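Local coordinates for BluB-like flavoprotein (Clostridium difficile 630, PDB 3EO8), which binds flavin mononucleotide and probably acts as an FMN-dependent oxidoreductase of the nitroreductase type, at residues R54-I60 against Y97-L103; I146-T150 against A192-L196. All coordinates share one frame; numbering follows the deposited sequence.

Contact 1 (R54-I60 against Y97-L103)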
ATOM      1  N   ARG A  54     -13.250 -15.773 -20.311  1.00 26.42           N
ATOM      2  CA  ARG A  54     -13.487 -14.541 -21.096  1.00 26.20           C
ATOM      3  C   ARG A  54     -14.840 -13.942 -20.805  1.00 25.74           C
ATOM      4  O   ARG A  54     -14.958 -12.724 -20.667  1.00 27.04           O
ATOM      5  CB  ARG A  54     -13.411 -14.739 -22.609  1.00 26.85           C
ATOM      6  CG  ARG A  54     -12.083 -15.150 -23.177  1.00 28.60           C
ATOM      7  CD  ARG A  54     -10.959 -14.170 -22.852  1.00 31.16           C
ATOM      8  NE  ARG A  54     -11.281 -12.755 -22.979  1.00 30.16           N
ATOM      9  CZ  ARG A  54     -10.384 -11.783 -22.772  1.00 31.88           C
ATOM     10  NH1 ARG A  54      -9.119 -12.086 -22.468  1.00 30.28           N
ATOM     11  NH2 ARG A  54     -10.758 -10.498 -22.859  1.00 30.47           N
ATOM     12  N   ASP A  55     -15.869 -14.779 -20.696  1.00 25.73           N
ATOM     13  CA  ASP A  55     -17.200 -14.217 -20.565  1.00 26.24           C
ATOM     14  C   ASP A  55     -17.372 -13.501 -19.241  1.00 24.98           C
ATOM     15  O   ASP A  55     -18.160 -12.574 -19.159  1.00 24.79           O
ATOM     16  CB  ASP A  55     -18.296 -15.258 -20.750  1.00 27.20           C
ATOM     17  CG  ASP A  55     -18.462 -16.121 -19.543  1.00 32.72           C
ATOM     18  OD1 ASP A  55     -17.617 -17.022 -19.368  1.00 34.26           O
ATOM     19  OD2 ASP A  55     -19.413 -15.862 -18.755  1.00 39.66           O
ATOM     20  N   LEU A  56     -16.700 -13.969 -18.188  1.00 24.44           N
ATOM     21  CA  LEU A  56     -16.751 -13.286 -16.893  1.00 23.77           C
ATOM     22  C   LEU A  56     -16.022 -11.940 -16.973  1.00 23.44           C
ATOM     23  O   LEU A  56     -16.486 -10.930 -16.463  1.00 22.83           O
ATOM     24  CB  LEU A  56     -16.153 -14.193 -15.809  1.00 23.98           C
ATOM     25  CG  LEU A  56     -16.059 -13.685 -14.386  1.00 23.38           C
ATOM     26  CD1 LEU A  56     -17.386 -13.107 -13.890  1.00 26.13           C
ATOM     27  CD2 LEU A  56     -15.597 -14.841 -13.502  1.00 22.80           C
HETATM   28  N   MSE A  57     -14.873 -11.921 -17.639  1.00 23.80           N
HETATM   29  CA  MSE A  57     -14.145 -10.656 -17.871  1.00 24.20           C
HETATM   30  C   MSE A  57     -15.029  -9.657 -18.612  1.00 24.95           C
HETATM   31  O   MSE A  57     -15.019  -8.461 -18.313  1.00 24.96           O
HETATM   32  CB  MSE A  57     -12.846 -10.925 -18.665  1.00 24.15           C
HETATM   33  CG  MSE A  57     -11.805 -11.623 -17.836  1.00 22.63           C
HETATM   34 SE   MSE A  57     -10.311 -12.343 -18.871  0.75 24.54          SE
HETATM   35  CE  MSE A  57      -9.448 -10.663 -19.178  1.00 25.37           C
ATOM     36  N   GLU A  58     -15.827 -10.135 -19.559  1.00 24.95           N
ATOM     37  CA  GLU A  58     -16.680  -9.227 -20.322  1.00 25.71           C
ATOM     38  C   GLU A  58     -17.854  -8.779 -19.473  1.00 24.54           C
ATOM     39  O   GLU A  58     -18.317  -7.636 -19.578  1.00 24.34           O
ATOM     40  CB  GLU A  58     -17.218  -9.909 -21.580  1.00 26.81           C
ATOM     41  CG  GLU A  58     -16.123 -10.305 -22.565  1.00 31.85           C
ATOM     42  CD  GLU A  58     -15.576  -9.138 -23.364  1.00 39.27           C
ATOM     43  OE1 GLU A  58     -16.158  -8.024 -23.271  1.00 43.60           O
ATOM     44  OE2 GLU A  58     -14.565  -9.342 -24.093  1.00 45.05           O
ATOM     45  N   LYS A  59     -18.383  -9.696 -18.658  1.00 23.71           N
ATOM     46  CA  LYS A  59     -19.466  -9.346 -17.757  1.00 23.74           C
ATOM     47  C   LYS A  59     -19.058  -8.266 -16.762  1.00 23.33           C
ATOM     48  O   LYS A  59     -19.843  -7.390 -16.433  1.00 23.31           O
ATOM     49  CB  LYS A  59     -20.005 -10.601 -17.041  1.00 23.32           C
ATOM     50  CG  LYS A  59     -20.903 -11.438 -17.948  1.00 24.27           C
ATOM     51  CD  LYS A  59     -21.278 -12.774 -17.344  1.00 24.47           C
ATOM     52  CE  LYS A  59     -22.199 -13.589 -18.278  1.00 26.42           C
ATOM     53  NZ  LYS A  59     -21.409 -14.298 -19.333  1.00 31.71           N
ATOM     54  N   ILE A  60     -17.826  -8.330 -16.296  1.00 22.94           N
ATOM     55  CA  ILE A  60     -17.291  -7.359 -15.324  1.00 23.55           C
ATOM     56  C   ILE A  60     -17.189  -6.001 -16.041  1.00 24.22           C
ATOM     57  O   ILE A  60     -17.557  -4.968 -15.514  1.00 23.58           O
ATOM     58  CB  ILE A  60     -15.965  -7.870 -14.737  1.00 23.66           C
ATOM     59  CG1 ILE A  60     -16.237  -9.042 -13.770  1.00 23.84           C
ATOM     60  CG2 ILE A  60     -15.193  -6.769 -14.006  1.00 23.11           C
ATOM     61  CD1 ILE A  60     -14.991  -9.843 -13.422  1.00 25.05           C
ATOM     62  N   TYR A  97      -7.998  -3.714 -19.673  1.00 25.19           N
ATOM     63  CA  TYR A  97      -7.667  -5.016 -19.081  1.00 25.32           C
ATOM     64  C   TYR A  97      -8.143  -6.191 -19.935  1.00 25.55           C
ATOM     65  O   TYR A  97      -7.590  -7.288 -19.838  1.00 26.61           O
ATOM     66  CB  TYR A  97      -8.207  -5.161 -17.649  1.00 24.94           C
ATOM     67  CG  TYR A  97      -9.696  -5.468 -17.528  1.00 23.38           C
ATOM     68  CD1 TYR A  97     -10.189  -6.750 -17.690  1.00 24.08           C
ATOM     69  CD2 TYR A  97     -10.588  -4.477 -17.219  1.00 23.64           C
ATOM     70  CE1 TYR A  97     -11.555  -7.038 -17.582  1.00 22.66           C
ATOM     71  CE2 TYR A  97     -11.943  -4.731 -17.098  1.00 25.89           C
ATOM     72  CZ  TYR A  97     -12.431  -6.014 -17.287  1.00 25.83           C
ATOM     73  OH  TYR A  97     -13.800  -6.276 -17.198  1.00 25.90           O
ATOM     74  N   LEU A  98      -9.159  -5.976 -20.769  1.00 25.63           N
ATOM     75  CA  LEU A  98      -9.692  -7.042 -21.599  1.00 25.67           C
ATOM     76  C   LEU A  98      -8.652  -7.515 -22.626  1.00 25.61           C
ATOM     77  O   LEU A  98      -8.782  -8.576 -23.202  1.00 25.52           O
ATOM     78  CB  LEU A  98     -10.932  -6.565 -22.332  1.00 25.65           C
ATOM     79  CG  LEU A  98     -12.133  -6.346 -21.414  1.00 26.08           C
ATOM     80  CD1 LEU A  98     -13.150  -5.457 -22.124  1.00 28.03           C
ATOM     81  CD2 LEU A  98     -12.749  -7.695 -21.016  1.00 25.29           C
ATOM     82  N   LYS A  99      -7.622  -6.697 -22.827  1.00 25.53           N
ATOM     83  CA  LYS A  99      -6.523  -7.026 -23.738  1.00 25.24           C
ATOM     84  C   LYS A  99      -5.597  -8.097 -23.188  1.00 24.83           C
ATOM     85  O   LYS A  99      -4.779  -8.638 -23.951  1.00 24.47           O
ATOM     86  CB  LYS A  99      -5.725  -5.760 -24.054  1.00 26.36           C
ATOM     87  CG  LYS A  99      -6.545  -4.672 -24.747  1.00 25.96           C
ATOM     88  CD  LYS A  99      -5.727  -3.413 -25.036  1.00 27.10           C
ATOM     89  CE  LYS A  99      -6.572  -2.473 -25.890  1.00 31.01           C
ATOM     90  NZ  LYS A  99      -6.022  -1.096 -26.035  1.00 33.04           N
ATOM     91  N   ALA A 100      -5.692  -8.380 -21.886  1.00 24.70           N
ATOM     92  CA  ALA A 100      -4.865  -9.398 -21.232  1.00 24.11           C
ATOM     93  C   ALA A 100      -5.585 -10.740 -21.140  1.00 24.40           C
ATOM     94  O   ALA A 100      -6.811 -10.782 -21.093  1.00 24.20           O
ATOM     95  CB  ALA A 100      -4.456  -8.927 -19.850  1.00 24.06           C
ATOM     96  N   PRO A 101      -4.815 -11.846 -21.089  1.00 24.74           N
ATOM     97  CA  PRO A 101      -5.354 -13.175 -20.862  1.00 24.25           C
ATOM     98  C   PRO A 101      -5.838 -13.449 -19.443  1.00 24.45           C
ATOM     99  O   PRO A 101      -6.615 -14.361 -19.248  1.00 24.32           O
ATOM    100  CB  PRO A 101      -4.179 -14.096 -21.231  1.00 23.99           C
ATOM    101  CG  PRO A 101      -2.943 -13.263 -20.950  1.00 24.16           C
ATOM    102  CD  PRO A 101      -3.348 -11.846 -21.255  1.00 24.61           C
ATOM    103  N   VAL A 102      -5.407 -12.668 -18.462  1.00 24.81           N
ATOM    104  CA  VAL A 102      -5.758 -12.933 -17.063  1.00 24.39           C
ATOM    105  C   VAL A 102      -6.183 -11.654 -16.388  1.00 24.59           C
ATOM    106  O   VAL A 102      -5.537 -10.626 -16.555  1.00 25.10           O
ATOM    107  CB  VAL A 102      -4.562 -13.523 -16.277  1.00 24.97           C
ATOM    108  CG1 VAL A 102      -4.935 -13.754 -14.812  1.00 24.63           C
ATOM    109  CG2 VAL A 102      -4.041 -14.789 -16.946  1.00 24.52           C
ATOM    110  N   LEU A 103      -7.281 -11.730 -15.643  1.00 24.09           N
ATOM    111  CA  LEU A 103      -7.741 -10.677 -14.746  1.00 23.55           C
ATOM    112  C   LEU A 103      -7.652 -11.232 -13.328  1.00 24.04           C
ATOM    113  O   LEU A 103      -8.212 -12.277 -13.047  1.00 24.51           O
ATOM    114  CB  LEU A 103      -9.190 -10.283 -15.014  1.00 23.91           C
ATOM    115  CG  LEU A 103      -9.767  -9.207 -14.120  1.00 24.14           C
ATOM    116  CD1 LEU A 103      -8.926  -7.925 -14.262  1.00 22.62           C
ATOM    117  CD2 LEU A 103     -11.255  -8.974 -14.429  1.00 23.21           C
TER
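The guanidinium of R54 reaches across from the first turn of helix 54-75 and grips two backbone carbonyls of 97-103. NH2 donates to L98 O at 2.8 Å, in the carbonyl plane and on a lone pair. NH1 donates to A100 O at 3.0 Å, with the donor tilted from that carbonyl's plane. The R54 chain is bent at chi2 (-58°) and chi3 (-43°), which curls the group over toward the turn. Two bonds from separate nitrogens should limit its rotation. M57, a selenomethionine, lies beneath: its SE sits 3.8 Å from the guanidinium plane on one face, offset toward the rim. Its CE touches A100 O. M57 CG lies 4.1 Å from L103 CB, the two side chains running antiparallel. Y97 makes the other polar link. Its OH donates to M57 O at 2.7 Å, and that oxygen lies at the ring edge, near the ring plane. L98 CD2 packs 3.6 Å from M57 O. I60 CG2 lies 3.5 Å from Y97 OH, the side chains crossing at about a right angle; I60 CD1 meets L103 CD2 tip to tip. I51 of strand 47-51 also packs on M57 and I60. The arrangement is a helix packed on the 3-10 turn that leads into strand 102-108 of the nitroreductase-family sheet.

Contact 2 (I146-T150 against A192-L196)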
ATOM      1  N   ILE A 146       0.594  -6.496  -3.304  1.00 23.94           N
ATOM      2  CA  ILE A 146       0.389  -6.367  -4.768  1.00 23.49           C
ATOM      3  C   ILE A 146       1.699  -5.975  -5.452  1.00 23.31           C
ATOM      4  O   ILE A 146       2.016  -6.462  -6.563  1.00 23.63           O
ATOM      5  CB  ILE A 146      -0.769  -5.387  -5.101  1.00 23.03           C
ATOM      6  CG1 ILE A 146      -2.130  -5.925  -4.628  1.00 23.11           C
ATOM      7  CG2 ILE A 146      -0.817  -5.095  -6.589  1.00 24.57           C
ATOM      8  CD1 ILE A 146      -3.258  -4.876  -4.652  1.00 25.03           C
ATOM      9  N   GLU A 147       2.555  -5.225  -4.764  1.00 23.23           N
ATOM     10  CA  GLU A 147       3.902  -4.969  -5.319  1.00 22.59           C
ATOM     11  C   GLU A 147       4.760  -6.222  -5.406  1.00 22.73           C
ATOM     12  O   GLU A 147       5.396  -6.420  -6.418  1.00 23.03           O
ATOM     13  CB  GLU A 147       4.584  -3.810  -4.596  1.00 22.95           C
ATOM     14  CG  GLU A 147       5.936  -3.398  -5.168  1.00 23.33           C
ATOM     15  CD  GLU A 147       5.879  -2.684  -6.526  1.00 25.04           C
ATOM     16  OE1 GLU A 147       4.785  -2.551  -7.106  1.00 23.59           O
ATOM     17  OE2 GLU A 147       6.982  -2.258  -7.006  1.00 24.01           O
ATOM     18  N   ASN A 148       4.716  -7.096  -4.393  1.00 23.42           N
ATOM     19  CA  ASN A 148       5.424  -8.370  -4.438  1.00 23.44           C
ATOM     20  C   ASN A 148       4.946  -9.243  -5.616  1.00 23.49           C
ATOM     21  O   ASN A 148       5.747  -9.870  -6.311  1.00 23.52           O
ATOM     22  CB  ASN A 148       5.222  -9.127  -3.107  1.00 23.15           C
ATOM     23  CG  ASN A 148       6.194  -8.708  -2.005  1.00 23.71           C
ATOM     24  OD1 ASN A 148       6.855  -7.678  -2.082  1.00 21.96           O
ATOM     25  ND2 ASN A 148       6.255  -9.525  -0.945  1.00 22.57           N
ATOM     26  N   PHE A 149       3.637  -9.266  -5.835  1.00 24.33           N
ATOM     27  CA  PHE A 149       3.016  -9.952  -6.976  1.00 23.64           C
ATOM     28  C   PHE A 149       3.559  -9.347  -8.275  1.00 23.69           C
ATOM     29  O   PHE A 149       4.035 -10.068  -9.157  1.00 24.07           O
ATOM     30  CB  PHE A 149       1.503  -9.762  -6.936  1.00 23.94           C
ATOM     31  CG  PHE A 149       0.734 -10.571  -7.945  1.00 23.87           C
ATOM     32  CD1 PHE A 149       0.750 -10.245  -9.298  1.00 24.11           C
ATOM     33  CD2 PHE A 149      -0.100 -11.615  -7.521  1.00 25.03           C
ATOM     34  CE1 PHE A 149       0.012 -10.993 -10.231  1.00 24.44           C
ATOM     35  CE2 PHE A 149      -0.829 -12.346  -8.449  1.00 24.12           C
ATOM     36  CZ  PHE A 149      -0.765 -12.037  -9.793  1.00 24.33           C
ATOM     37  N   THR A 150       3.478  -8.032  -8.373  1.00 23.02           N
ATOM     38  CA  THR A 150       3.917  -7.276  -9.558  1.00 22.85           C
ATOM     39  C   THR A 150       5.359  -7.584  -9.971  1.00 22.61           C
ATOM     40  O   THR A 150       5.667  -7.867 -11.148  1.00 24.65           O
ATOM     41  CB  THR A 150       3.766  -5.780  -9.265  1.00 23.07           C
ATOM     42  OG1 THR A 150       2.373  -5.497  -9.099  1.00 24.40           O
ATOM     43  CG2 THR A 150       4.347  -4.910 -10.397  1.00 23.88           C
ATOM     44  N   ALA A 192      -8.440  -3.957  -5.596  1.00 24.04           N
ATOM     45  CA  ALA A 192      -7.741  -3.595  -6.813  1.00 24.51           C
ATOM     46  C   ALA A 192      -7.947  -4.732  -7.822  1.00 24.64           C
ATOM     47  O   ALA A 192      -8.380  -5.822  -7.424  1.00 24.23           O
ATOM     48  CB  ALA A 192      -6.249  -3.371  -6.534  1.00 25.22           C
HETATM   49  N   MSE A 193      -7.691  -4.464  -9.108  1.00 23.75           N
HETATM   50  CA  MSE A 193      -7.490  -5.517 -10.091  1.00 23.51           C
HETATM   51  C   MSE A 193      -6.103  -5.422 -10.672  1.00 24.00           C
HETATM   52  O   MSE A 193      -5.414  -4.390 -10.574  1.00 22.63           O
HETATM   53  CB  MSE A 193      -8.518  -5.484 -11.229  1.00 23.76           C
HETATM   54  CG  MSE A 193      -9.905  -5.052 -10.795  1.00 25.05           C
HETATM   55 SE   MSE A 193     -11.305  -5.306 -12.098  0.75 21.96          SE
HETATM   56  CE  MSE A 193     -10.846  -3.999 -13.425  1.00 22.69           C
ATOM     57  N   LEU A 194      -5.662  -6.545 -11.226  1.00 24.41           N
ATOM     58  CA  LEU A 194      -4.431  -6.614 -11.997  1.00 24.72           C
ATOM     59  C   LEU A 194      -4.744  -7.182 -13.377  1.00 25.07           C
ATOM     60  O   LEU A 194      -5.388  -8.263 -13.493  1.00 25.28           O
ATOM     61  CB  LEU A 194      -3.441  -7.519 -11.318  1.00 25.33           C
ATOM     62  CG  LEU A 194      -2.835  -7.025 -10.025  1.00 26.59           C
ATOM     63  CD1 LEU A 194      -2.298  -8.208  -9.178  1.00 25.74           C
ATOM     64  CD2 LEU A 194      -1.746  -6.060 -10.390  1.00 26.01           C
ATOM     65  N   ALA A 195      -4.314  -6.463 -14.416  1.00 25.26           N
ATOM     66  CA  ALA A 195      -4.323  -7.004 -15.783  1.00 25.08           C
ATOM     67  C   ALA A 195      -2.963  -7.659 -15.983  1.00 24.92           C
ATOM     68  O   ALA A 195      -1.933  -6.997 -15.830  1.00 25.38           O
ATOM     69  CB  ALA A 195      -4.541  -5.887 -16.848  1.00 24.92           C
ATOM     70  N   LEU A 196      -2.963  -8.942 -16.342  1.00 24.86           N
ATOM     71  CA  LEU A 196      -1.762  -9.761 -16.313  1.00 23.89           C
ATOM     72  C   LEU A 196      -1.573 -10.541 -17.599  1.00 23.79           C
ATOM     73  O   LEU A 196      -2.481 -11.225 -18.060  1.00 24.41           O
ATOM     74  CB  LEU A 196      -1.846 -10.751 -15.133  1.00 24.27           C
ATOM     75  CG  LEU A 196      -0.696 -11.736 -14.897  1.00 24.31           C
ATOM     76  CD1 LEU A 196       0.650 -11.008 -14.555  1.00 24.78           C
ATOM     77  CD2 LEU A 196      -1.112 -12.771 -13.786  1.00 24.21           C
TER
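The F149 ring points away from its own backbone N (chi1 -172°) and leaves helix 137-155 toward strand 189-197. Chi1 swings L194 CG beside its backbone N, and chi2 then turns CD1 over one face of that ring. The result is a CH-pi contact. L194 CD1 lies 3.9 Å from the centroid of the F149 ring, 18° off the ring normal. The methyl is offset toward the rim, so F149 CD1 is its nearest ring atom, at 3.7 Å. The two side chains lie alongside, pointing opposite ways. L196 meets a different part of the ring. Its CD2 comes to the edge, near the ring plane, 4.1 Å from F149 CZ. One leucine therefore lies on a face and the next at the edge.

I146 fills the neighbouring place, one turn earlier. Its CG2 packs against L194 CD2 at 4.0 Å, so the two methyls of L194 have different partners. I146 CD1 reaches A192 CB at 3.8 Å.

This is a helix laid on a beta-sheet in the core of the nitroreductase-type fold. The axes of the two segments run 2° from parallel and 11.1 Å apart. A192, L194 and L196, every second residue of the strand, present one face to the helix. M30 of helix 24-35 also packs on F149 and L196.

T150 turns its hydroxyl back along the helix. OG1 donates to I146 O at 2.7 Å, from above the carbonyl plane. T150 N donates to the same oxygen from the opposite face, so two bonds hold it. R11, an FMN-binding residue, touches the T150 side chain, and the A192 side chain lies about 6 Å from a bound FMN.

In the fold
Contact 1 closes before contact 2 opens along the chain, and their centres are 15 Å apart. Both reach the same antiparallel sheet, ordered 47-51, 102-108, 189-197, 159-163. Contact 1 uses the start of strand 102-108 and contact 2 its neighbour, strand 189-197. The two contacts touch there: V102 O and L196 N are 3.1 Å apart, probably hydrogen-bonded, and L103 CD1 packs on L194 O. Helices 54-75 and 137-155 are thus joined through two central strands. Contact 2 lies nearer the centre of the chain. The Y97 side chain of contact 1 is about 9 Å from a bound FMN, and the A192 side chain of contact 2 lies closer.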